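Local coordinates for thioredoxin-like protein (Klebsiella pneumoniae subsp. pneumoniae MGH 78578, PDB 3TY1), which is of unknown function but belongs to the galactose mutarotase-like superfamily of beta-supersandwich proteins and probably binds carbohydrate, at residues G78-M81 / G82-P86; V277-K280 / A281-G285; Q357-A360 / V361-I365. All coordinates share one frame; numbering follows the deposited sequence.

Contact 1. Residues G78-M81 / G82-P86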
ATOM      1  N   GLY A  78     -19.739  19.380  27.537  1.00 34.69           N
ATOM      2  CA  GLY A  78     -18.690  20.386  27.726  1.00 35.62           C
ATOM      3  C   GLY A  78     -17.275  19.825  27.780  1.00 36.92           C
ATOM      4  O   GLY A  78     -16.359  20.501  28.215  1.00 37.01           O
ATOM      5  N   SER A  79     -17.079  18.592  27.326  1.00 34.32           N
ATOM      6  CA  SER A  79     -15.770  17.953  27.407  1.00 33.43           C
ATOM      7  C   SER A  79     -15.610  17.004  26.217  1.00 32.50           C
ATOM      8  O   SER A  79     -16.411  17.018  25.258  1.00 30.21           O
ATOM      9  CB  SER A  79     -15.635  17.229  28.769  1.00 33.22           C
ATOM     10  OG  SER A  79     -14.341  16.662  28.991  1.00 30.82           O
ATOM     11  N   ARG A  80     -14.568  16.191  26.272  1.00 32.42           N
ATOM     12  CA  ARG A  80     -14.317  15.207  25.224  1.00 31.96           C
ATOM     13  C   ARG A  80     -13.372  14.152  25.688  1.00 31.36           C
ATOM     14  O   ARG A  80     -12.603  14.379  26.617  1.00 31.19           O
ATOM     15  CB  ARG A  80     -13.690  15.843  23.978  1.00 33.79           C
ATOM     16  CG  ARG A  80     -12.261  16.269  24.133  1.00 38.90           C
ATOM     17  CD  ARG A  80     -11.525  16.512  22.805  1.00 43.79           C
ATOM     18  NE  ARG A  80     -10.130  16.800  23.172  1.00 45.83           N
ATOM     19  CZ  ARG A  80      -9.124  17.057  22.330  1.00 46.75           C
ATOM     20  NH1 ARG A  80      -9.289  17.032  21.015  1.00 42.95           N
ATOM     21  NH2 ARG A  80      -7.923  17.318  22.830  1.00 43.88           N
HETATM   22  N   MSE A  81     -13.420  13.010  25.000  1.00 27.89           N
HETATM   23  CA  MSE A  81     -12.416  11.985  25.116  1.00 27.44           C
HETATM   24  C   MSE A  81     -11.682  12.039  23.779  1.00 27.13           C
HETATM   25  O   MSE A  81     -12.269  11.820  22.706  1.00 24.62           O
HETATM   26  CB  MSE A  81     -13.016  10.585  25.317  1.00 28.03           C
HETATM   27  CG  MSE A  81     -13.952  10.423  26.521  1.00 34.08           C
HETATM   28 SE   MSE A  81     -14.479   8.524  26.612  0.75 28.03          SE
HETATM   29  CE  MSE A  81     -15.825   8.848  27.903  1.00 38.11           C
ATOM     30  N   GLY A  82     -10.405  12.350  23.832  1.00 28.60           N
ATOM     31  CA  GLY A  82      -9.600  12.412  22.620  1.00 29.42           C
ATOM     32  C   GLY A  82      -8.434  13.322  22.831  1.00 28.02           C
ATOM     33  O   GLY A  82      -8.243  13.904  23.946  1.00 28.45           O
ATOM     34  N   TRP A  83      -7.675  13.488  21.756  1.00 28.43           N
ATOM     35  CA  TRP A  83      -6.453  14.303  21.782  1.00 29.50           C
ATOM     36  C   TRP A  83      -6.136  14.823  20.400  1.00 30.09           C
ATOM     37  O   TRP A  83      -6.742  14.402  19.424  1.00 28.29           O
ATOM     38  CB  TRP A  83      -5.282  13.480  22.329  1.00 26.82           C
ATOM     39  CG  TRP A  83      -4.875  12.260  21.472  1.00 24.05           C
ATOM     40  CD1 TRP A  83      -5.593  11.144  21.240  1.00 28.26           C
ATOM     41  CD2 TRP A  83      -3.602  12.070  20.815  1.00 27.57           C
ATOM     42  NE1 TRP A  83      -4.878  10.276  20.440  1.00 25.61           N
ATOM     43  CE2 TRP A  83      -3.651  10.828  20.165  1.00 29.70           C
ATOM     44  CE3 TRP A  83      -2.434  12.861  20.703  1.00 29.68           C
ATOM     45  CZ2 TRP A  83      -2.565  10.323  19.395  1.00 28.58           C
ATOM     46  CZ3 TRP A  83      -1.367  12.385  19.945  1.00 28.02           C
ATOM     47  CH2 TRP A  83      -1.432  11.113  19.306  1.00 27.97           C
ATOM     48  N   ASP A  84      -5.198  15.761  20.341  1.00 32.94           N
ATOM     49  CA  ASP A  84      -4.819  16.421  19.106  1.00 33.93           C
ATOM     50  C   ASP A  84      -3.440  15.958  18.691  1.00 34.82           C
ATOM     51  O   ASP A  84      -2.441  16.353  19.274  1.00 36.79           O
ATOM     52  CB  ASP A  84      -4.845  17.930  19.314  1.00 34.96           C
ATOM     53  CG  ASP A  84      -6.181  18.393  19.853  1.00 40.54           C
ATOM     54  OD1 ASP A  84      -7.201  18.054  19.226  1.00 40.33           O
ATOM     55  OD2 ASP A  84      -6.205  19.027  20.924  1.00 41.01           O
ATOM     56  N   SER A  85      -3.429  15.037  17.750  1.00 32.16           N
ATOM     57  CA  SER A  85      -2.206  14.471  17.190  1.00 30.17           C
ATOM     58  C   SER A  85      -1.709  15.346  16.048  1.00 27.39           C
ATOM     59  O   SER A  85      -2.516  16.050  15.413  1.00 27.07           O
ATOM     60  CB  SER A  85      -2.534  13.095  16.678  1.00 30.21           C
ATOM     61  OG  SER A  85      -1.500  12.490  15.955  1.00 28.00           O
ATOM     62  N   PRO A  86      -0.386  15.301  15.747  1.00 27.41           N
ATOM     63  CA  PRO A  86       0.056  15.915  14.503  1.00 27.28           C
ATOM     64  C   PRO A  86      -0.551  15.301  13.238  1.00 26.21           C
ATOM     65  O   PRO A  86      -0.518  15.942  12.196  1.00 25.41           O
ATOM     66  CB  PRO A  86       1.579  15.689  14.523  1.00 29.90           C
ATOM     67  CG  PRO A  86       1.793  14.481  15.445  1.00 29.27           C
ATOM     68  CD  PRO A  86       0.755  14.731  16.504  1.00 29.50           C
TER
HETATM   69  O   HOH W   1      -9.857  13.673  26.650  1.00 33.46           O
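Arg-80 reaches along its own chain to grip the carboxylate of Asp-84, four residues on. Its CB leaves strand 79-81 on the side where Asp-84 lies, and CG sits between the backbone N and the carbonyl carbon (chi1 72°). From there the chain runs extended through CD to NE, nearly alongside the backbone, and so bridges the 11.4 Å between the CA atoms of Arg-80 and Asp-84. NE passes 3.5 Å from Gly-82 O, and its hydrogen bond goes to Thr-216 O. CZ lies 3.7 Å from the same Gly-82 O, which sits over one face of the guanidinium toward its rim, and Trp-83 N lies above the centre of that face. At the tip NH1 donates to Asp-84 OD1 at 2.9 Å, nearly straight at 166°, while NH2 meets Asp-84 OD2 at 3.1 Å over a more bent path. One nitrogen to each oxygen makes an end-on, two-pronged salt bridge, though a skewed one: the two planes are 37° apart, and both oxygens are approached from above the carboxylate plane. Water 1 lies 2.8 Å from Arg-80 O, to which it probably donates, and accepts from Gly-82 N at 3.2 Å, tying the strand's end to the glycine. Met-81, present as selenomethionine, turns away from the loop and packs on Ile-74 and Phe-214. Trp-83 also turns away; its NE1 bonds to Glu-112 O, and its ring meets Phe-170 of a second subunit edge-to-face. The arrangement belongs to the exit of an edge strand: 79-81 closes one side of a six-stranded antiparallel sheet of the supersandwich, and the extended chain, bonded at Gly-82 to Gly-215, leads on past strand 204-214.

Contact 2. Residues V277-K280 / A281-G285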
ATOM      1  N   VAL A 277      -9.053   9.055  34.471  1.00 31.85           N
ATOM      2  CA  VAL A 277      -8.284  10.265  34.474  1.00 32.02           C
ATOM      3  C   VAL A 277      -9.268  11.387  34.784  1.00 34.05           C
ATOM      4  O   VAL A 277     -10.364  11.452  34.234  1.00 33.32           O
ATOM      5  CB  VAL A 277      -7.497  10.514  33.187  1.00 34.43           C
ATOM      6  CG1 VAL A 277      -8.391  10.451  31.934  1.00 32.15           C
ATOM      7  CG2 VAL A 277      -6.800  11.885  33.276  1.00 35.03           C
ATOM      8  N   VAL A 278      -8.897  12.236  35.729  1.00 34.76           N
ATOM      9  CA  VAL A 278      -9.748  13.322  36.160  1.00 35.26           C
ATOM     10  C   VAL A 278      -8.915  14.599  36.182  1.00 36.01           C
ATOM     11  O   VAL A 278      -7.697  14.563  36.376  1.00 36.24           O
ATOM     12  CB  VAL A 278     -10.386  13.013  37.519  1.00 39.47           C
ATOM     13  CG1 VAL A 278     -11.157  11.684  37.468  1.00 37.59           C
ATOM     14  CG2 VAL A 278      -9.329  12.990  38.650  1.00 37.61           C
ATOM     15  N   ASN A 279      -9.568  15.724  35.936  1.00 34.34           N
ATOM     16  CA  ASN A 279      -8.878  16.999  35.934  1.00 34.54           C
ATOM     17  C   ASN A 279      -8.503  17.421  37.373  1.00 35.46           C
ATOM     18  O   ASN A 279      -8.846  16.735  38.327  1.00 35.57           O
ATOM     19  CB  ASN A 279      -9.672  18.022  35.143  1.00 34.45           C
ATOM     20  CG  ASN A 279     -10.935  18.506  35.831  1.00 40.15           C
ATOM     21  OD1 ASN A 279     -11.367  17.993  36.879  1.00 36.12           O
ATOM     22  ND2 ASN A 279     -11.533  19.540  35.239  1.00 37.04           N
ATOM     23  N   LYS A 280      -7.797  18.526  37.512  1.00 38.54           N
ATOM     24  CA  LYS A 280      -7.297  18.977  38.821  0.50 39.40           C
ATOM     25  C   LYS A 280      -8.423  19.352  39.795  1.00 41.78           C
ATOM     26  O   LYS A 280      -8.365  19.010  40.992  1.00 42.21           O
ATOM     27  CB  LYS A 280      -6.330  20.154  38.631  0.50 40.59           C
ATOM     28  CG  LYS A 280      -5.573  20.599  39.896  0.50 42.99           C
ATOM     29  CD  LYS A 280      -4.841  21.901  39.630  0.50 44.51           C
ATOM     30  CE  LYS A 280      -4.348  22.533  40.937  0.50 49.11           C
ATOM     31  NZ  LYS A 280      -3.340  21.662  41.601  0.50 43.03           N
ATOM     32  N   ALA A 281      -9.449  20.049  39.301  1.00 41.24           N
ATOM     33  CA  ALA A 281     -10.581  20.441  40.132  1.00 43.54           C
ATOM     34  C   ALA A 281     -11.458  19.229  40.526  1.00 44.55           C
ATOM     35  O   ALA A 281     -12.228  19.312  41.472  1.00 44.72           O
ATOM     36  CB  ALA A 281     -11.438  21.504  39.407  1.00 43.88           C
ATOM     37  N   GLY A 282     -11.335  18.119  39.805  1.00 42.34           N
ATOM     38  CA  GLY A 282     -12.151  16.928  40.056  1.00 42.70           C
ATOM     39  C   GLY A 282     -13.589  17.076  39.581  1.00 42.15           C
ATOM     40  O   GLY A 282     -14.486  16.508  40.191  1.00 41.78           O
ATOM     41  N   ASP A 283     -13.816  17.844  38.500  1.00 41.73           N
ATOM     42  CA  ASP A 283     -15.169  18.004  37.926  1.00 40.76           C
ATOM     43  C   ASP A 283     -15.324  17.542  36.460  1.00 39.11           C
ATOM     44  O   ASP A 283     -16.408  17.627  35.910  1.00 37.86           O
ATOM     45  CB  ASP A 283     -15.699  19.424  38.129  1.00 44.15           C
ATOM     46  CG  ASP A 283     -14.877  20.497  37.431  1.00 46.47           C
ATOM     47  OD1 ASP A 283     -13.953  20.216  36.622  1.00 49.73           O
ATOM     48  OD2 ASP A 283     -15.196  21.661  37.698  1.00 52.65           O
ATOM     49  N   LYS A 284     -14.223  17.097  35.841  1.00 36.19           N
ATOM     50  CA  LYS A 284     -14.240  16.477  34.539  1.00 33.88           C
ATOM     51  C   LYS A 284     -13.385  15.230  34.593  1.00 36.05           C
ATOM     52  O   LYS A 284     -12.389  15.195  35.286  1.00 36.88           O
ATOM     53  CB  LYS A 284     -13.656  17.381  33.460  1.00 35.46           C
ATOM     54  CG  LYS A 284     -14.535  18.542  33.097  1.00 39.33           C
ATOM     55  CD  LYS A 284     -13.903  19.324  31.954  1.00 42.67           C
ATOM     56  CE  LYS A 284     -14.804  20.451  31.474  1.00 42.89           C
ATOM     57  NZ  LYS A 284     -15.028  21.513  32.495  1.00 48.34           N
ATOM     58  N   GLY A 285     -13.755  14.225  33.821  1.00 34.55           N
ATOM     59  CA  GLY A 285     -12.929  13.041  33.704  1.00 34.78           C
ATOM     60  C   GLY A 285     -13.456  12.007  32.768  1.00 32.00           C
ATOM     61  O   GLY A 285     -14.457  12.220  32.093  1.00 30.23           O
TER
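Asn-279 and Asp-283 join across the turn through Asn-279 ND2, which donates to Asp-283 OD1 at 2.9 Å, in the amide plane and close to straight (164°), although amide and carboxylate are twisted 40° from each other. The other end of the same amide works as an acceptor: OD1 takes Asp-283 N at 2.9 Å on an in-plane lone pair and Lys-284 N at 3.2 Å from above the plane. Both ends of the amide are thus used, which fixes its rotation. With chi1 at 72° the Asn-279 amide is tucked back over its own main chain, where OD1 can meet the N atoms of Asp-283 and Lys-284. The backbone adds Asn-279 N to Lys-284 O at 2.9 Å and, closing a type I beta turn over Lys-280 and Ala-281, a longer bond from Gly-282 N to Asn-279 O at 3.2 Å. Gly-282 follows with positive phi. Packing is slight: Lys-284 CB rests 3.5 Å from Asn-279 ND2, and Val-278 CA approaches Lys-284 O at 3.4 Å in a CA-H...O contact. Val-278 and Gly-285 face each other as an antiparallel non-hydrogen-bonded pair, the one next to the turn in the beta hairpin of strands 272-278 and 285-291. Val-278 pairs on with Arg-224 of strand 224-229, Gly-285 with Leu-352 of strand 342-352, and helix 355-369 lies against Val-278 through Val-358.

Contact 3. Residues Q357-A360 / V361-I365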
ATOM      1  N   GLN A 357     -20.035  13.015  39.912  1.00 38.32           N
ATOM      2  CA  GLN A 357     -19.660  11.853  39.094  1.00 37.96           C
ATOM      3  C   GLN A 357     -18.238  11.410  39.318  1.00 37.85           C
ATOM      4  O   GLN A 357     -17.984  10.206  39.453  1.00 39.79           O
ATOM      5  CB  GLN A 357     -19.893  12.106  37.598  1.00 36.81           C
ATOM      6  CG  GLN A 357     -21.350  12.132  37.238  1.00 36.15           C
ATOM      7  CD  GLN A 357     -21.598  12.519  35.804  1.00 36.87           C
ATOM      8  OE1 GLN A 357     -20.670  12.645  34.992  1.00 38.51           O
ATOM      9  NE2 GLN A 357     -22.866  12.697  35.466  1.00 45.04           N
ATOM     10  N   VAL A 358     -17.306  12.355  39.329  1.00 35.06           N
ATOM     11  CA  VAL A 358     -15.912  12.032  39.656  1.00 38.18           C
ATOM     12  C   VAL A 358     -15.788  11.413  41.084  1.00 41.71           C
ATOM     13  O   VAL A 358     -15.045  10.439  41.294  1.00 40.45           O
ATOM     14  CB  VAL A 358     -15.006  13.292  39.513  1.00 39.65           C
ATOM     15  CG1 VAL A 358     -13.606  13.047  40.070  1.00 39.68           C
ATOM     16  CG2 VAL A 358     -14.976  13.777  38.013  1.00 36.24           C
ATOM     17  N   ALA A 359     -16.520  11.978  42.055  1.00 43.24           N
ATOM     18  CA  ALA A 359     -16.453  11.524  43.457  1.00 41.90           C
ATOM     19  C   ALA A 359     -16.942  10.081  43.573  1.00 42.13           C
ATOM     20  O   ALA A 359     -16.320   9.265  44.274  1.00 41.68           O
ATOM     21  CB  ALA A 359     -17.245  12.465  44.375  1.00 41.34           C
ATOM     22  N   ALA A 360     -18.019   9.763  42.863  1.00 38.88           N
ATOM     23  CA  ALA A 360     -18.565   8.402  42.792  1.00 42.18           C
ATOM     24  C   ALA A 360     -17.539   7.397  42.223  1.00 39.79           C
ATOM     25  O   ALA A 360     -17.381   6.280  42.730  1.00 38.96           O
ATOM     26  CB  ALA A 360     -19.884   8.378  41.960  1.00 41.18           C
ATOM     27  N   VAL A 361     -16.843   7.792  41.166  1.00 38.48           N
ATOM     28  CA  VAL A 361     -15.779   6.945  40.598  1.00 38.16           C
ATOM     29  C   VAL A 361     -14.638   6.770  41.609  1.00 41.24           C
ATOM     30  O   VAL A 361     -14.189   5.643  41.875  1.00 39.84           O
ATOM     31  CB  VAL A 361     -15.243   7.525  39.268  1.00 33.52           C
ATOM     32  CG1 VAL A 361     -13.882   6.930  38.890  1.00 32.77           C
ATOM     33  CG2 VAL A 361     -16.272   7.284  38.169  1.00 36.45           C
ATOM     34  N   GLU A 362     -14.232   7.878  42.223  1.00 41.40           N
ATOM     35  CA  GLU A 362     -13.129   7.841  43.189  1.00 46.63           C
ATOM     36  C   GLU A 362     -13.473   6.963  44.413  1.00 48.95           C
ATOM     37  O   GLU A 362     -12.633   6.194  44.894  1.00 53.12           O
ATOM     38  CB  GLU A 362     -12.711   9.271  43.541  1.00 46.08           C
ATOM     39  CG  GLU A 362     -11.345   9.370  44.181  1.00 57.70           C
ATOM     40  CD  GLU A 362     -10.738  10.772  44.153  1.00 59.77           C
ATOM     41  OE1 GLU A 362     -11.282  11.698  43.496  1.00 47.04           O
ATOM     42  OE2 GLU A 362      -9.692  10.949  44.816  1.00 69.50           O
ATOM     43  N   GLN A 363     -14.731   7.034  44.857  1.00 49.96           N
ATOM     44  CA  GLN A 363     -15.253   6.235  45.990  1.00 50.68           C
ATOM     45  C   GLN A 363     -15.332   4.734  45.645  1.00 48.91           C
ATOM     46  O   GLN A 363     -14.997   3.883  46.481  1.00 46.05           O
ATOM     47  CB  GLN A 363     -16.653   6.736  46.445  1.00 50.89           C
ATOM     48  CG  GLN A 363     -16.711   7.697  47.662  1.00 67.42           C
ATOM     49  CD  GLN A 363     -16.561   9.212  47.354  1.00 73.35           C
ATOM     50  OE1 GLN A 363     -15.494   9.687  46.914  1.00 75.17           O
ATOM     51  NE2 GLN A 363     -17.631   9.980  47.646  1.00 53.77           N
ATOM     52  N   LYS A 364     -15.766   4.398  44.427  1.00 46.90           N
ATOM     53  CA  LYS A 364     -15.795   2.990  43.989  1.00 46.38           C
ATOM     54  C   LYS A 364     -14.381   2.417  43.911  1.00 44.86           C
ATOM     55  O   LYS A 364     -14.140   1.289  44.337  1.00 41.92           O
ATOM     56  CB  LYS A 364     -16.520   2.817  42.652  1.00 47.34           C
ATOM     57  CG  LYS A 364     -16.760   1.363  42.230  1.00 57.39           C
ATOM     58  CD  LYS A 364     -17.750   0.584  43.142  1.00 67.21           C
ATOM     59  CE  LYS A 364     -17.563  -0.944  43.007  1.00 74.38           C
ATOM     60  NZ  LYS A 364     -18.312  -1.745  44.044  1.00 75.01           N
ATOM     61  N   ILE A 365     -13.447   3.212  43.401  1.00 42.66           N
ATOM     62  CA  ILE A 365     -12.040   2.804  43.278  1.00 42.75           C
ATOM     63  C   ILE A 365     -11.440   2.572  44.681  1.00 44.76           C
ATOM     64  O   ILE A 365     -10.824   1.524  44.941  1.00 43.64           O
ATOM     65  CB  ILE A 365     -11.214   3.819  42.424  1.00 40.69           C
ATOM     66  CG1 ILE A 365     -11.595   3.680  40.935  1.00 37.64           C
ATOM     67  CG2 ILE A 365      -9.747   3.586  42.634  1.00 43.92           C
ATOM     68  CD1 ILE A 365     -10.956   4.692  39.985  1.00 35.55           C
TER
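Gln-357 to Lys-364 are linked by four successive i to i+4 backbone hydrogen bonds of one alpha-helix. Val-361 N donates to Gln-357 O at 3.2 Å, Glu-362 N to Val-358 O at 2.8 Å, Gln-363 N to Ala-359 O at 2.8 Å and Lys-364 N to Ala-360 O at 3.0 Å. All four are moderately straight, and the next bond, from Ile-365 N to Val-361 O, carries the ladder onward.

Van der Waals contacts of carbon with carbonyl oxygen run along the same turns. Val-361 lays CG2 beside Gln-357 O at 3.6 Å; its CG1 is anti to the backbone N (chi1 162°), which leaves CG2 beside that N and so against the preceding turn. CB of Glu-362 rests 3.4 Å from Val-358 O. Helix 355-369 is amphipathic and packs against the ten-stranded antiparallel sheet of the supersandwich near its 224-229 edge: Val-358 packs on Leu-352, Val-361 on Leu-274, Ala-276 and Leu-352, and Ile-365 on Leu-226 and Pro-228. Ala-360 and Gln-363 lie on the exposed side. The side chain of Val-361 also comes within about 3 Å of a bound 2-methyl-2,4-pentanediol, probably from the crystallisation liquor.

Polar side chains fall into two kinds. Two have partners beyond these turns: Glu-362, extended beyond CG, forms a salt bridge through OE2 with Arg-224 NH1, tying the helix to strand 224-229, and Gln-357 OE1 accepts from His-353 N just ahead of the helix. Gln-363 instead folds back over its own helix, bent at chi2 (87°), bringing its amide over Ala-359. There OE1 and Ala-359 O stand 2.8 Å apart; since both are acceptors, the assignment of oxygen and nitrogen in this amide is doubtful.

In the fold
Contacts 2 and 3 adjoin, their centres 11 Å apart: the hairpin turn packs against the first part of helix 355-369, and Val-358 is the joint, with its CB 3.3 Å from Gly-282 O and its CG1 3.8 Å from Val-278 CG1. Contact 1, whose centre is 15 Å from that of contact 2, meets it through Lys-284, whose CE lies 3.6 Å from Gly-78 O. The hairpin of the ten-stranded sheet thus stands between the edge of the six-stranded sheet and the helix; contacts 1 and 3 do not touch, their nearest atoms being about 9 Å apart. The pentanediol at Val-361 of contact 3, probably a crystallisation additive, marks no established site.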